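Local coordinates for putative exported protein (Bacteroides fragilis NCTC 9343, PDB 3IEE) that is of unknown function but is a mainly alpha-helical, probably exported lipoprotein with a DUF3829-like C-terminal region, at residues 157-162 against 171-176. Sequence-based numbering, arbitrary orientation.
Sequences QAELVL and QIMSVR. With EDO (1,2-ethanediol), chain B.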
ATOM      1  N   GLN A 157       9.418 -15.631  -6.431  1.00 15.78           N
ATOM      2  CA  GLN A 157      10.312 -16.786  -6.337  1.00 18.62           C
ATOM      3  C   GLN A 157      10.004 -17.689  -5.144  1.00 14.47           C
ATOM      4  O   GLN A 157      10.036 -18.931  -5.265  1.00 16.26           O
ATOM      5  CB  GLN A 157      11.787 -16.328  -6.302  1.00 19.60           C
ATOM      6  CG  GLN A 157      12.258 -15.753  -7.652  1.00 25.39           C
ATOM      7  CD  GLN A 157      11.878 -16.652  -8.859  1.00 30.34           C
ATOM      8  OE1 GLN A 157      12.156 -17.863  -8.863  1.00 30.66           O
ATOM      9  NE2 GLN A 157      11.202 -16.063  -9.863  1.00 30.95           N
ATOM     10  N   ALA A 158       9.678 -17.080  -4.000  1.00 13.48           N
ATOM     11  CA  ALA A 158       9.407 -17.809  -2.749  1.00 15.37           C
ATOM     12  C   ALA A 158       8.104 -18.620  -2.899  1.00 13.11           C
ATOM     13  O   ALA A 158       8.024 -19.812  -2.480  1.00 12.05           O
ATOM     14  CB  ALA A 158       9.338 -16.837  -1.585  1.00 12.87           C
ATOM     15  N   GLU A 159       7.101 -17.990  -3.509  1.00 12.86           N
ATOM     16  CA  GLU A 159       5.839 -18.714  -3.827  1.00 13.44           C
ATOM     17  C   GLU A 159       6.029 -19.948  -4.675  1.00 14.82           C
ATOM     18  O   GLU A 159       5.405 -20.988  -4.449  1.00 14.02           O
ATOM     19  CB  GLU A 159       4.781 -17.773  -4.449  1.00 12.98           C
ATOM     20  CG  GLU A 159       4.314 -16.676  -3.563  1.00 11.51           C
ATOM     21  CD  GLU A 159       3.499 -15.597  -4.279  1.00 16.67           C
ATOM     22  OE1 GLU A 159       3.315 -15.732  -5.491  1.00 17.29           O
ATOM     23  OE2 GLU A 159       3.097 -14.593  -3.613  1.00 17.56           O
ATOM     24  N   LEU A 160       6.855 -19.845  -5.693  1.00 14.36           N
ATOM     25  CA  LEU A 160       7.114 -20.955  -6.586  1.00 17.53           C
ATOM     26  C   LEU A 160       7.695 -22.124  -5.796  1.00 15.08           C
ATOM     27  O   LEU A 160       7.343 -23.286  -6.044  1.00 16.52           O
ATOM     28  CB  LEU A 160       8.083 -20.533  -7.682  1.00 18.25           C
ATOM     29  CG  LEU A 160       7.527 -19.615  -8.752  1.00 22.09           C
ATOM     30  CD1 LEU A 160       8.646 -18.989  -9.523  1.00 21.56           C
ATOM     31  CD2 LEU A 160       6.643 -20.420  -9.664  1.00 18.34           C
ATOM     32  N   VAL A 161       8.566 -21.833  -4.841  1.00 14.78           N
ATOM     33  CA  VAL A 161       9.099 -22.902  -3.963  1.00 15.19           C
ATOM     34  C   VAL A 161       8.018 -23.557  -3.072  1.00 14.84           C
ATOM     35  O   VAL A 161       7.909 -24.808  -2.980  1.00 14.02           O
ATOM     36  CB  VAL A 161      10.320 -22.369  -3.099  1.00 15.56           C
ATOM     37  CG1 VAL A 161      10.750 -23.370  -1.990  1.00 13.55           C
ATOM     38  CG2 VAL A 161      11.503 -22.026  -3.977  1.00 16.71           C
ATOM     39  N   LEU A 162       7.254 -22.726  -2.378  1.00 14.16           N
ATOM     40  CA  LEU A 162       6.289 -23.211  -1.440  1.00 15.02           C
ATOM     41  C   LEU A 162       5.097 -23.907  -2.102  1.00 15.11           C
ATOM     42  O   LEU A 162       4.436 -24.728  -1.459  1.00 18.52           O
ATOM     43  CB  LEU A 162       5.846 -22.083  -0.524  1.00 15.42           C
ATOM     44  CG  LEU A 162       6.963 -21.465   0.389  1.00 16.26           C
ATOM     45  CD1 LEU A 162       6.436 -20.321   1.233  1.00 20.63           C
ATOM     46  CD2 LEU A 162       7.568 -22.546   1.260  1.00 16.46           C
ATOM     47  N   GLN A 171      -2.940 -20.358 -10.235  1.00 13.35           N
ATOM     48  CA  GLN A 171      -4.145 -19.646  -9.807  1.00 13.82           C
ATOM     49  C   GLN A 171      -3.883 -18.926  -8.469  1.00 13.11           C
ATOM     50  O   GLN A 171      -4.155 -17.726  -8.297  1.00 13.42           O
ATOM     51  CB  GLN A 171      -5.348 -20.605  -9.713  1.00 13.06           C
ATOM     52  CG  GLN A 171      -5.806 -21.191 -11.069  1.00 13.22           C
ATOM     53  CD  GLN A 171      -4.921 -22.251 -11.659  1.00 14.58           C
ATOM     54  OE1 GLN A 171      -4.035 -22.784 -10.985  1.00 15.77           O
ATOM     55  NE2 GLN A 171      -5.191 -22.641 -12.929  1.00 14.29           N
ATOM     56  N   ILE A 172      -3.310 -19.653  -7.514  1.00 10.33           N
ATOM     57  CA  ILE A 172      -2.969 -19.076  -6.197  1.00 12.96           C
ATOM     58  C   ILE A 172      -2.050 -17.837  -6.350  1.00 10.76           C
ATOM     59  O   ILE A 172      -2.289 -16.762  -5.762  1.00 13.06           O
ATOM     60  CB  ILE A 172      -2.329 -20.158  -5.264  1.00 12.66           C
ATOM     61  CG1 ILE A 172      -3.321 -21.284  -4.963  1.00 15.12           C
ATOM     62  CG2 ILE A 172      -1.854 -19.508  -3.937  1.00 11.80           C
ATOM     63  CD1 ILE A 172      -2.656 -22.581  -4.409  1.00 14.83           C
HETATM   64  N   MSE A 173      -1.005 -17.976  -7.163  1.00 12.09           N
HETATM   65  CA  MSE A 173      -0.071 -16.900  -7.406  1.00 12.29           C
HETATM   66  C   MSE A 173      -0.713 -15.683  -8.077  1.00 11.69           C
HETATM   67  O   MSE A 173      -0.446 -14.520  -7.664  1.00 13.21           O
HETATM   68  CB  MSE A 173       1.162 -17.432  -8.147  1.00 13.46           C
HETATM   69  CG  MSE A 173       2.002 -18.375  -7.249  1.00 12.46           C
HETATM   70 SE   MSE A 173       3.586 -19.025  -8.183  0.75 17.74          SE
HETATM   71  CE  MSE A 173       4.555 -17.344  -8.272  1.00 16.81           C
ATOM     72  N   SER A 174      -1.630 -15.935  -9.033  1.00 11.55           N
ATOM     73  CA  SER A 174      -2.364 -14.869  -9.679  1.00 10.77           C
ATOM     74  C   SER A 174      -3.214 -14.093  -8.677  1.00 11.09           C
ATOM     75  O   SER A 174      -3.259 -12.871  -8.753  1.00 12.72           O
ATOM     76  CB  SER A 174      -3.303 -15.372 -10.792  1.00 13.13           C
ATOM     77  OG  SER A 174      -4.357 -16.141 -10.258  1.00 23.46           O
ATOM     78  N   VAL A 175      -3.909 -14.777  -7.777  1.00 13.25           N
ATOM     79  CA  VAL A 175      -4.697 -14.083  -6.767  1.00 14.11           C
ATOM     80  C   VAL A 175      -3.812 -13.214  -5.870  1.00 12.12           C
ATOM     81  O   VAL A 175      -4.142 -12.046  -5.568  1.00 12.18           O
ATOM     82  CB  VAL A 175      -5.506 -15.082  -5.871  1.00 13.93           C
ATOM     83  CG1 VAL A 175      -6.209 -14.328  -4.705  1.00 13.00           C
ATOM     84  CG2 VAL A 175      -6.522 -15.913  -6.718  1.00 13.31           C
ATOM     85  N   ARG A 176      -2.679 -13.771  -5.420  1.00 11.95           N
ATOM     86  CA  ARG A 176      -1.797 -13.015  -4.547  1.00 13.89           C
ATOM     87  C   ARG A 176      -1.217 -11.808  -5.273  1.00 13.05           C
ATOM     88  O   ARG A 176      -1.181 -10.745  -4.734  1.00 14.69           O
ATOM     89  CB  ARG A 176      -0.693 -13.914  -3.978  1.00 12.39           C
ATOM     90  CG  ARG A 176      -1.220 -15.085  -3.161  1.00 14.14           C
ATOM     91  CD  ARG A 176      -0.122 -16.097  -2.790  1.00 16.37           C
ATOM     92  NE  ARG A 176       0.907 -15.523  -1.870  1.00 15.16           N
ATOM     93  CZ  ARG A 176       0.869 -15.553  -0.531  1.00 20.67           C
ATOM     94  NH1 ARG A 176      -0.141 -16.077   0.110  1.00 16.81           N
ATOM     95  NH2 ARG A 176       1.867 -15.045   0.192  1.00 21.00           N
TER
HETATM   96  C1  EDO B 301       2.236 -11.736  -1.720  1.00 20.67           C
HETATM   97  O1  EDO B 301       1.189 -12.363  -0.994  1.00 24.46           O
HETATM   98  C2  EDO B 301       3.609 -12.209  -1.239  1.00 17.08           C
HETATM   99  O2  EDO B 301       3.843 -13.625  -1.317  1.00 18.38           O
HETATM  100  O   HOH W   1       2.195 -14.083  -7.064  1.00 15.45           O
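Met-173, present as selenomethionine, runs alongside Glu-159 in the opposite direction and crosses the side chain of Leu-160 at about a right angle. Its chain is extended to the selenium and then bends (chi3 69°), which brings CE to 3.4 Å from Glu-159 OE1 and near Leu-160 CG, while SE rests 3.7 Å from Leu-160 CD2. A long, flexible, unbranched side chain suits this place, because the axes of segments 157-162 and 171-176 come no closer than 10.8 Å; they run roughly antiparallel, at 150°. Glu-159 and Arg-176, also long, meet between the helices. Glu-159 OE2 accepts a fairly straight hydrogen bond from Arg-176 NE (2.9 Å, 161°), part of a salt bridge. The oxygen lies in the guanidinium plane, yet the donor arrives from above the carboxylate. A 1,2-ethanediol, probably from the crystallisation liquor, joins both charges: its O2 donates to Glu-159 OE2 and accepts from Arg-176 NH2. A water donates to both Glu-159 OE1 and Met-173 O, tying carboxylate to backbone. Leu-163, in the connecting loop, also touches Met-173. Joining two consecutive helices at the protein surface, the contact thus pairs a small apolar patch with an ion pair near solvent, whose electrostatic contribution is probably modest.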